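Local coordinates for NADH dehydrogenase, putative (Plasmodium falciparum, PDB 5JWC), which probably oxidises NADH and passes the electrons through its bound FAD to ubiquinone, as a type II NADH dehydrogenase of the malaria parasite, at residues A[27-32]-A[128-133]; A[45-50]-A[436-441]; A[235-240]-A[258-263]. All coordinates share one frame; numbering follows the deposited sequence.

How the contacts relate
Contacts 1 and 2 form one continuous patch, their centres about 13 Å apart, whereas contact 3 lies across the chain's centre, about 46 Å from contact 1 and 43 Å from contact 2 between centres. The patch is joined through Phe-438: its ring meets that of Tyr-131 edge-to-face, with Phe-438 CE1 3.5 Å from Tyr-131 CG. Strand 30-34 of contact 1 leads directly into helix 38-46 of contact 2. In contact 1 the Ile-32 side chain is about 8 Å from FAD; in contact 2 the Asn-46 side chain is about 11 Å from a bound Triton X-100 fragment. Contact 3 belongs to a different, five-stranded parallel sheet.

Contact 1 (A[27-32]-A[128-133]); sequences RKEKII and FYDYLI
Ile-32, Tyr-131 and Lys-30 bury the most surface where strands 30-34 and 131-134 lie side by side in the Rossmann-type sheet of the FAD-binding part. The axes of 30-32 and 131-133 approach to 4.7 Å, and their N-to-C directions differ by only 21°, so the pairing is parallel. Tyr-131 pairs with Ile-31 and is bonded to the neighbours of Ile-31: Tyr-131 N donates to Lys-30 O, and Ile-32 N donates to Tyr-131 O at 2.9 Å. The ladder continues with Ile-133 N bonded to Ile-32 O.

Around Lys-30 the pairing is reinforced. Its carbonyl oxygen has a second donor, Asp-130 N, which comes in at a less straight angle. Its own amide is taken by a side chain: Lys-30 N reaches the anti lone pair of Asp-130 OD2 at 2.6 Å, with a nearly straight N-H...O angle of 168°. The lysine chain then bends at chi3, and Lys-30 NZ meets Phe-128 O in the plane of that carbonyl, at 2.9 Å.

Ile-32 packs with both branches. Because Ile-32 CG1 stands beside its backbone N (chi1 -67°), it can lie against Tyr-129 CB at 3.8 Å, while Ile-32 CG2 rests on Leu-132 CD1 at 3.7 Å. Ile-115 of strand 114-118 covers these same residues. Beyond Ile-32, strand 30-34 enters a glycine-rich turn including Gly-37 and Gly-40, consistent with a GxGxxG dinucleotide-binding motif.

Ile-31 is turned to the other sheet face together with Tyr-131, its CG2 packing on Ile-133 CG1. The Tyr-131 ring receives Glu-29 at its edge, carboxylate and ring almost perpendicular. Glu-29 OE2 is hydrogen-bonded to His-443 NE2, and Glu-29 OE1 lies 3.7 Å from Tyr-131 CE2.

Contact 2 (A[45-50]-A[436-441]); sequences LNIDFK and NVFNNF
Asn-439 of helix 424-440 grips the backbone of Asn-46 and Asp-48, where helix 38-46, the helix following the first strand of the Rossmann-type fold, gives way to the turn leading to strand 53-57. Its CB points at that turn. CG stands beside its backbone N (chi1 -67°), which presents the amide to the turn and leaves Asn-439 CG 3.8 Å from Asp-48 CB.

At the tip the two amide atoms divide the work. Asn-439 OD1 accepts from Asp-48 N at 2.8 Å; the donor is tilted out of the carbonyl plane, and the C=O...N angle is 119°. Asn-439 OD1 is also closely flanked by carbon, with Asp-48 CB 3.2 Å away and the methyl Ile-47 CD1 at 3.3 Å. Asn-439 ND2 donates to Asn-46 O, also at 2.8 Å, and here the acceptor lies essentially in the amide plane. Two bonds to backbone groups on either side of Ile-47 fix the rotation of the amide.

The turn is also braced from within. Asp-48 OD1 accepts from Lys-50 N, an Asx turn, and Asn-46 ND2 is bonded to Ser-435 OG, one residue before segment 436-441. Lys-51 NZ binds Asn-439 O, while Phe-438 O is bonded to Tyr-52 OH, two further links between the helix and the residues just before strand 53-57.

Beside the polar grip the contact is apolar. Ile-47 extends its CG1 branch anti to the backbone N (chi1 -170°), which carries the terminal methyl over to the helix and sets Ile-47 CD1 3.6 Å from Phe-438 CB.

Contact 3 (A[235-240]-A[258-263]); sequences NNLLPT and INVLTN
Asn-235 and Asn-263 join their amides at the surface: Asn-263 ND2 donates to a lone pair of Asn-235 OD1 at 3.1 Å, with an N-H...O angle of 150°. CG of Asn-263 stands beside its backbone N (chi1 -63°), which brings the amide to Asn-235. The two amide planes are nearly coplanar, 25° apart. The methyl of Thr-262 lies against the loop backbone, Thr-262 CG2 3.3 Å from Asn-235 O. Leu-237 and Val-260 meet tip to tip, with Leu-237 CD1 3.8 Å from Val-260 CG1, while the Leu-237 and Thr-262 side chains cross at about a right angle, Leu-237 CD2 nearest Thr-262 CG2.

The second shell comes mainly from helix 243-255. Lys-250 NZ bonds both Asn-235 O and Thr-262 OG1, tying the two segments through one ammonium group. Phe-253 packs on both Leu-237 and Val-260, and Ser-246 OG holds Leu-237 O. From the sheet side, Ile-230 also touches Leu-237.

Strand 227-232, helix 243-255 and strand 259-262 form a beta-alpha-beta crossover, the contact pinning the loop after its first strand to its second. That second strand is outermost in the five-stranded parallel sheet of a second Rossmann-type unit, which in this family probably binds NADH.

Contact 1 (A[27-32]-A[128-133])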
loop_
_atom_site.group_PDB
_atom_site.type_symbol
_atom_site.label_atom_id
_atom_site.label_comp_id
_atom_site.label_asym_id
_atom_site.label_seq_id
_atom_site.Cartn_x
_atom_site.Cartn_y
_atom_site.Cartn_z
ATOM N N ARG A 27 2.227 10.618 -40.013
ATOM C CA ARG A 27 3.348 10.089 -40.785
ATOM C C ARG A 27 4.664 10.282 -40.017
ATOM O O ARG A 27 5.734 9.838 -40.455
ATOM C CB ARG A 27 3.390 10.747 -42.178
ATOM C CG ARG A 27 4.710 10.619 -42.927
ATOM C CD ARG A 27 4.836 11.531 -44.134
ATOM N NE ARG A 27 4.859 10.737 -45.361
ATOM C CZ ARG A 27 5.895 10.001 -45.755
ATOM N NH1 ARG A 27 7.004 9.948 -45.021
ATOM N NH2 ARG A 27 5.814 9.302 -46.876
ATOM N N LYS A 28 4.574 10.862 -38.821
ATOM C CA LYS A 28 5.769 11.063 -38.004
ATOM C C LYS A 28 6.488 9.752 -37.716
ATOM O O LYS A 28 5.863 8.694 -37.619
ATOM C CB LYS A 28 5.390 11.777 -36.715
ATOM C CG LYS A 28 5.681 13.262 -36.788
ATOM C CD LYS A 28 4.661 14.094 -36.042
ATOM C CE LYS A 28 4.592 13.759 -34.577
ATOM N NZ LYS A 28 3.680 14.730 -33.914
ATOM N N GLU A 29 7.803 9.815 -37.567
ATOM C CA GLU A 29 8.554 8.602 -37.283
ATOM C C GLU A 29 8.242 8.073 -35.889
ATOM O O GLU A 29 8.103 8.831 -34.926
ATOM C CB GLU A 29 10.057 8.830 -37.452
ATOM C CG GLU A 29 10.513 8.701 -38.910
ATOM C CD GLU A 29 11.953 9.111 -39.110
ATOM O OE1 GLU A 29 12.454 9.970 -38.347
ATOM O OE2 GLU A 29 12.600 8.543 -40.007
ATOM N N LYS A 30 8.114 6.756 -35.820
ATOM C CA LYS A 30 7.714 6.079 -34.606
ATOM C C LYS A 30 8.921 5.604 -33.780
ATOM O O LYS A 30 9.758 4.830 -34.268
ATOM C CB LYS A 30 6.834 4.875 -34.939
ATOM C CG LYS A 30 5.693 4.681 -33.974
ATOM C CD LYS A 30 4.654 3.679 -34.493
ATOM C CE LYS A 30 4.167 2.797 -33.326
ATOM N NZ LYS A 30 3.343 1.615 -33.737
ATOM N N ILE A 31 8.999 6.066 -32.534
ATOM C CA ILE A 31 9.959 5.530 -31.578
ATOM C C ILE A 31 9.222 4.689 -30.541
ATOM O O ILE A 31 8.327 5.187 -29.854
ATOM C CB ILE A 31 10.742 6.635 -30.836
ATOM C CG1 ILE A 31 11.450 7.579 -31.803
ATOM C CG2 ILE A 31 11.733 6.006 -29.871
ATOM C CD1 ILE A 31 12.037 8.811 -31.122
ATOM N N ILE A 32 9.585 3.418 -30.435
ATOM C CA ILE A 32 9.102 2.591 -29.345
ATOM C C ILE A 32 10.188 2.495 -28.272
ATOM O O ILE A 32 11.331 2.154 -28.570
ATOM C CB ILE A 32 8.712 1.174 -29.807
ATOM C CG1 ILE A 32 7.476 1.213 -30.730
ATOM C CG2 ILE A 32 8.448 0.286 -28.609
ATOM C CD1 ILE A 32 6.932 -0.157 -31.037
ATOM N N PHE A 128 4.720 -2.029 -34.977
ATOM C CA PHE A 128 5.768 -1.595 -35.872
ATOM C C PHE A 128 6.477 -0.366 -35.325
ATOM O O PHE A 128 5.879 0.421 -34.600
ATOM C CB PHE A 128 5.192 -1.288 -37.255
ATOM C CG PHE A 128 4.817 -2.513 -38.037
ATOM C CD1 PHE A 128 5.759 -3.173 -38.810
ATOM C CD2 PHE A 128 3.522 -3.001 -38.007
ATOM C CE1 PHE A 128 5.417 -4.302 -39.529
ATOM C CE2 PHE A 128 3.172 -4.131 -38.728
ATOM C CZ PHE A 128 4.123 -4.783 -39.485
ATOM N N TYR A 129 7.741 -0.190 -35.699
ATOM C CA TYR A 129 8.516 0.966 -35.251
ATOM C C TYR A 129 9.432 1.492 -36.345
ATOM O O TYR A 129 9.826 0.752 -37.233
ATOM C CB TYR A 129 9.358 0.607 -34.011
ATOM C CG TYR A 129 10.417 -0.447 -34.278
ATOM C CD1 TYR A 129 11.656 -0.103 -34.806
ATOM C CD2 TYR A 129 10.182 -1.778 -33.982
ATOM C CE1 TYR A 129 12.618 -1.064 -35.055
ATOM C CE2 TYR A 129 11.137 -2.744 -34.218
ATOM C CZ TYR A 129 12.350 -2.382 -34.757
ATOM O OH TYR A 129 13.294 -3.350 -34.991
ATOM N N ASP A 130 9.796 2.766 -36.251
ATOM C CA ASP A 130 10.896 3.319 -37.034
ATOM C C ASP A 130 12.221 3.264 -36.248
ATOM O O ASP A 130 13.290 3.025 -36.813
ATOM C CB ASP A 130 10.568 4.748 -37.442
ATOM C CG ASP A 130 9.370 4.808 -38.377
ATOM O OD1 ASP A 130 9.376 4.054 -39.369
ATOM O OD2 ASP A 130 8.416 5.558 -38.090
ATOM N N TYR A 131 12.142 3.522 -34.948
ATOM C CA TYR A 131 13.286 3.346 -34.051
ATOM C C TYR A 131 12.856 2.600 -32.807
ATOM O O TYR A 131 11.748 2.805 -32.300
ATOM C CB TYR A 131 13.885 4.684 -33.641
ATOM C CG TYR A 131 14.404 5.523 -34.771
ATOM C CD1 TYR A 131 15.659 5.297 -35.316
ATOM C CD2 TYR A 131 13.632 6.545 -35.301
ATOM C CE1 TYR A 131 16.135 6.086 -36.361
ATOM C CE2 TYR A 131 14.088 7.322 -36.331
ATOM C CZ TYR A 131 15.337 7.098 -36.859
ATOM O OH TYR A 131 15.767 7.894 -37.901
ATOM N N LEU A 132 13.753 1.764 -32.298
ATOM C CA LEU A 132 13.498 1.007 -31.091
ATOM C C LEU A 132 14.567 1.319 -30.030
ATOM O O LEU A 132 15.774 1.168 -30.282
ATOM C CB LEU A 132 13.475 -0.476 -31.400
ATOM C CG LEU A 132 13.115 -1.413 -30.253
ATOM C CD1 LEU A 132 11.695 -1.159 -29.726
ATOM C CD2 LEU A 132 13.300 -2.849 -30.695
ATOM N N ILE A 133 14.125 1.760 -28.854
ATOM C CA ILE A 133 15.035 2.008 -27.733
ATOM C C ILE A 133 14.888 0.908 -26.684
ATOM O O ILE A 133 13.912 0.868 -25.928
ATOM C CB ILE A 133 14.763 3.363 -27.067
ATOM C CG1 ILE A 133 14.432 4.443 -28.119
ATOM C CG2 ILE A 133 15.942 3.762 -26.169
ATOM C CD1 ILE A 133 15.566 4.759 -29.080
#

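Contact 2 (A[45-50]-A[436-441])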
loop_
_atom_site.group_PDB
_atom_site.type_symbol
_atom_site.label_atom_id
_atom_site.label_comp_id
_atom_site.label_asym_id
_atom_site.label_seq_id
_atom_site.Cartn_x
_atom_site.Cartn_y
_atom_site.Cartn_z
ATOM N N LEU A 45 11.062 11.448 -20.637
ATOM C CA LEU A 45 11.005 12.782 -20.076
ATOM C C LEU A 45 11.618 13.820 -21.010
ATOM O O LEU A 45 11.252 14.979 -20.937
ATOM C CB LEU A 45 11.698 12.868 -18.709
ATOM C CG LEU A 45 10.960 12.190 -17.545
ATOM C CD1 LEU A 45 11.738 12.346 -16.222
ATOM C CD2 LEU A 45 9.477 12.570 -17.416
ATOM N N ASN A 46 12.550 13.416 -21.871
ATOM C CA ASN A 46 13.296 14.394 -22.679
ATOM C C ASN A 46 13.043 14.369 -24.195
ATOM O O ASN A 46 13.399 15.321 -24.889
ATOM C CB ASN A 46 14.804 14.227 -22.425
ATOM C CG ASN A 46 15.629 15.360 -23.015
ATOM O OD1 ASN A 46 15.409 16.534 -22.706
ATOM N ND2 ASN A 46 16.615 15.004 -23.845
ATOM N N ILE A 47 12.447 13.301 -24.707
ATOM C CA ILE A 47 12.255 13.164 -26.145
ATOM C C ILE A 47 11.168 14.146 -26.612
ATOM O O ILE A 47 10.164 14.345 -25.926
ATOM C CB ILE A 47 11.899 11.718 -26.520
ATOM C CG1 ILE A 47 11.943 11.520 -28.042
ATOM C CG2 ILE A 47 10.554 11.288 -25.894
ATOM C CD1 ILE A 47 13.328 11.801 -28.654
ATOM N N ASP A 48 11.406 14.808 -27.740
ATOM C CA ASP A 48 10.461 15.799 -28.255
ATOM C C ASP A 48 9.230 15.130 -28.868
ATOM O O ASP A 48 9.312 14.523 -29.939
ATOM C CB ASP A 48 11.141 16.695 -29.290
ATOM C CG ASP A 48 10.360 17.978 -29.564
ATOM O OD1 ASP A 48 9.113 17.945 -29.539
ATOM O OD2 ASP A 48 11.005 19.026 -29.804
ATOM N N PHE A 49 8.088 15.258 -28.201
ATOM C CA PHE A 49 6.850 14.652 -28.687
ATOM C C PHE A 49 6.334 15.329 -29.964
ATOM O O PHE A 49 5.534 14.755 -30.688
ATOM C CB PHE A 49 5.761 14.699 -27.607
ATOM C CG PHE A 49 6.009 13.771 -26.449
ATOM C CD1 PHE A 49 6.765 12.622 -26.608
ATOM C CD2 PHE A 49 5.488 14.053 -25.197
ATOM C CE1 PHE A 49 6.998 11.768 -25.527
ATOM C CE2 PHE A 49 5.713 13.200 -24.118
ATOM C CZ PHE A 49 6.465 12.068 -24.282
ATOM N N LYS A 50 6.777 16.551 -30.228
ATOM C CA LYS A 50 6.409 17.215 -31.477
ATOM C C LYS A 50 7.130 16.571 -32.665
ATOM O O LYS A 50 6.534 16.377 -33.728
ATOM C CB LYS A 50 6.727 18.710 -31.413
ATOM C CG LYS A 50 6.212 19.522 -32.602
ATOM C CD LYS A 50 6.366 21.022 -32.337
ATOM C CE LYS A 50 5.677 21.868 -33.409
ATOM N NZ LYS A 50 5.581 23.299 -32.982
ATOM N N ASN A 436 18.521 13.556 -26.603
ATOM C CA ASN A 436 19.083 14.756 -27.222
ATOM C C ASN A 436 19.602 14.496 -28.640
ATOM O O ASN A 436 19.519 15.380 -29.507
ATOM C CB ASN A 436 20.210 15.339 -26.379
ATOM C CG ASN A 436 20.746 16.648 -26.945
ATOM O OD1 ASN A 436 20.081 17.681 -26.875
ATOM N ND2 ASN A 436 21.952 16.611 -27.503
ATOM N N VAL A 437 20.149 13.304 -28.882
ATOM C CA VAL A 437 20.592 12.971 -30.237
ATOM C C VAL A 437 19.398 12.921 -31.198
ATOM O O VAL A 437 19.477 13.428 -32.332
ATOM C CB VAL A 437 21.353 11.633 -30.293
ATOM C CG1 VAL A 437 21.513 11.177 -31.737
ATOM C CG2 VAL A 437 22.740 11.791 -29.680
ATOM N N PHE A 438 18.294 12.333 -30.743
ATOM C CA PHE A 438 17.074 12.304 -31.550
ATOM C C PHE A 438 16.471 13.693 -31.747
ATOM O O PHE A 438 16.044 14.029 -32.860
ATOM C CB PHE A 438 16.038 11.368 -30.938
ATOM C CG PHE A 438 16.225 9.932 -31.315
ATOM C CD1 PHE A 438 15.625 9.419 -32.455
ATOM C CD2 PHE A 438 17.012 9.096 -30.547
ATOM C CE1 PHE A 438 15.793 8.097 -32.807
ATOM C CE2 PHE A 438 17.195 7.770 -30.894
ATOM C CZ PHE A 438 16.583 7.263 -32.024
ATOM N N ASN A 439 16.479 14.514 -30.703
ATOM C CA ASN A 439 15.909 15.853 -30.806
ATOM C C ASN A 439 16.696 16.808 -31.705
ATOM O O ASN A 439 16.101 17.636 -32.396
ATOM C CB ASN A 439 15.779 16.518 -29.429
ATOM C CG ASN A 439 14.743 15.829 -28.522
ATOM O OD1 ASN A 439 13.912 15.057 -28.987
ATOM N ND2 ASN A 439 14.795 16.131 -27.220
ATOM N N ASN A 440 18.023 16.719 -31.670
ATOM C CA ASN A 440 18.858 17.790 -32.218
ATOM C C ASN A 440 19.925 17.388 -33.233
ATOM O O ASN A 440 20.688 18.227 -33.702
ATOM C CB ASN A 440 19.531 18.522 -31.064
ATOM C CG ASN A 440 18.545 19.287 -30.216
ATOM O OD1 ASN A 440 17.655 19.973 -30.734
ATOM N ND2 ASN A 440 18.684 19.170 -28.906
ATOM N N PHE A 441 19.988 16.109 -33.572
ATOM C CA PHE A 441 20.989 15.632 -34.500
ATOM C C PHE A 441 20.346 14.815 -35.614
ATOM O O PHE A 441 20.547 15.110 -36.794
ATOM C CB PHE A 441 22.059 14.800 -33.774
ATOM C CG PHE A 441 22.991 15.617 -32.893
ATOM C CD1 PHE A 441 24.258 15.958 -33.330
ATOM C CD2 PHE A 441 22.596 16.038 -31.630
ATOM C CE1 PHE A 441 25.117 16.700 -32.530
ATOM C CE2 PHE A 441 23.454 16.787 -30.823
ATOM C CZ PHE A 441 24.716 17.115 -31.277
#

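Contact 3 (A[235-240]-A[258-263])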
loop_
_atom_site.group_PDB
_atom_site.type_symbol
_atom_site.label_atom_id
_atom_site.label_comp_id
_atom_site.label_asym_id
_atom_site.label_seq_id
_atom_site.Cartn_x
_atom_site.Cartn_y
_atom_site.Cartn_z
ATOM N N ASN A 235 36.239 -9.183 1.886
ATOM C CA ASN A 235 36.521 -8.694 3.231
ATOM C C ASN A 235 35.802 -7.385 3.585
ATOM O O ASN A 235 35.682 -7.041 4.764
ATOM C CB ASN A 235 38.038 -8.511 3.417
ATOM C CG ASN A 235 38.398 -7.991 4.801
ATOM O OD1 ASN A 235 38.202 -8.682 5.814
ATOM N ND2 ASN A 235 38.898 -6.757 4.860
ATOM N N ASN A 236 35.321 -6.659 2.579
ATOM C CA ASN A 236 34.817 -5.303 2.817
ATOM C C ASN A 236 33.308 -5.125 2.585
ATOM O O ASN A 236 32.796 -5.502 1.535
ATOM C CB ASN A 236 35.542 -4.306 1.902
ATOM C CG ASN A 236 36.999 -4.074 2.294
ATOM O OD1 ASN A 236 37.414 -4.365 3.405
ATOM N ND2 ASN A 236 37.769 -3.512 1.377
ATOM N N LEU A 237 32.609 -4.503 3.532
ATOM C CA LEU A 237 31.293 -3.951 3.199
ATOM C C LEU A 237 31.548 -2.727 2.308
ATOM O O LEU A 237 32.570 -2.060 2.472
ATOM C CB LEU A 237 30.527 -3.557 4.450
ATOM C CG LEU A 237 30.294 -4.724 5.402
ATOM C CD1 LEU A 237 29.602 -4.226 6.663
ATOM C CD2 LEU A 237 29.469 -5.772 4.673
ATOM N N LEU A 238 30.626 -2.431 1.393
ATOM C CA LEU A 238 30.787 -1.329 0.441
ATOM C C LEU A 238 32.161 -1.364 -0.249
ATOM O O LEU A 238 32.928 -0.402 -0.139
ATOM C CB LEU A 238 30.592 0.027 1.138
ATOM C CG LEU A 238 29.247 0.313 1.805
ATOM C CD1 LEU A 238 29.221 1.723 2.363
ATOM C CD2 LEU A 238 28.105 0.094 0.795
ATOM N N PRO A 239 32.477 -2.473 -0.951
ATOM C CA PRO A 239 33.824 -2.631 -1.522
ATOM C C PRO A 239 34.134 -1.640 -2.655
ATOM O O PRO A 239 35.304 -1.366 -2.896
ATOM C CB PRO A 239 33.822 -4.080 -2.042
ATOM C CG PRO A 239 32.371 -4.378 -2.349
ATOM C CD PRO A 239 31.606 -3.630 -1.251
ATOM N N THR A 240 33.118 -1.080 -3.307
ATOM C CA THR A 240 33.364 -0.094 -4.365
ATOM C C THR A 240 33.579 1.332 -3.846
ATOM O O THR A 240 33.863 2.242 -4.621
ATOM C CB THR A 240 32.206 -0.060 -5.368
ATOM O OG1 THR A 240 31.033 0.431 -4.707
ATOM C CG2 THR A 240 31.924 -1.464 -5.932
ATOM N N ILE A 258 25.141 -5.688 14.741
ATOM C CA ILE A 258 24.877 -6.456 13.533
ATOM C C ILE A 258 25.988 -7.484 13.354
ATOM O O ILE A 258 27.158 -7.149 13.522
ATOM C CB ILE A 258 24.810 -5.524 12.295
ATOM C CG1 ILE A 258 23.557 -4.640 12.356
ATOM C CG2 ILE A 258 24.856 -6.330 11.005
ATOM C CD1 ILE A 258 23.671 -3.352 11.549
ATOM N N ASN A 259 25.644 -8.729 13.029
ATOM C CA ASN A 259 26.676 -9.699 12.714
ATOM C C ASN A 259 27.215 -9.468 11.312
ATOM O O ASN A 259 26.508 -9.680 10.328
ATOM C CB ASN A 259 26.168 -11.133 12.839
ATOM C CG ASN A 259 26.085 -11.595 14.280
ATOM O OD1 ASN A 259 25.383 -11.007 15.093
ATOM N ND2 ASN A 259 26.819 -12.655 14.603
ATOM N N VAL A 260 28.472 -9.048 11.229
ATOM C CA VAL A 260 29.087 -8.828 9.928
ATOM C C VAL A 260 29.860 -10.068 9.489
ATOM O O VAL A 260 30.949 -10.359 9.989
ATOM C CB VAL A 260 30.029 -7.635 9.936
ATOM C CG1 VAL A 260 30.572 -7.412 8.535
ATOM C CG2 VAL A 260 29.294 -6.397 10.419
ATOM N N LEU A 261 29.275 -10.790 8.549
ATOM C CA LEU A 261 29.849 -12.032 8.064
ATOM C C LEU A 261 30.541 -11.783 6.721
ATOM O O LEU A 261 30.224 -12.398 5.695
ATOM C CB LEU A 261 28.755 -13.106 7.957
ATOM C CG LEU A 261 28.451 -13.927 9.225
ATOM C CD1 LEU A 261 28.490 -13.117 10.495
ATOM C CD2 LEU A 261 27.131 -14.678 9.139
ATOM N N THR A 262 31.485 -10.850 6.720
ATOM C CA THR A 262 32.395 -10.707 5.584
ATOM C C THR A 262 33.199 -12.000 5.388
ATOM O O THR A 262 33.282 -12.831 6.299
ATOM C CB THR A 262 33.348 -9.520 5.764
ATOM O OG1 THR A 262 33.682 -9.377 7.148
ATOM C CG2 THR A 262 32.672 -8.248 5.288
ATOM N N ASN A 263 33.757 -12.178 4.194
ATOM C CA ASN A 263 34.523 -13.391 3.858
ATOM C C ASN A 263 33.692 -14.665 4.012
ATOM O O ASN A 263 34.209 -15.706 4.429
ATOM C CB ASN A 263 35.807 -13.500 4.711
ATOM C CG ASN A 263 36.764 -12.344 4.457
ATOM O OD1 ASN A 263 37.268 -12.187 3.354
ATOM N ND2 ASN A 263 37.009 -11.534 5.479
#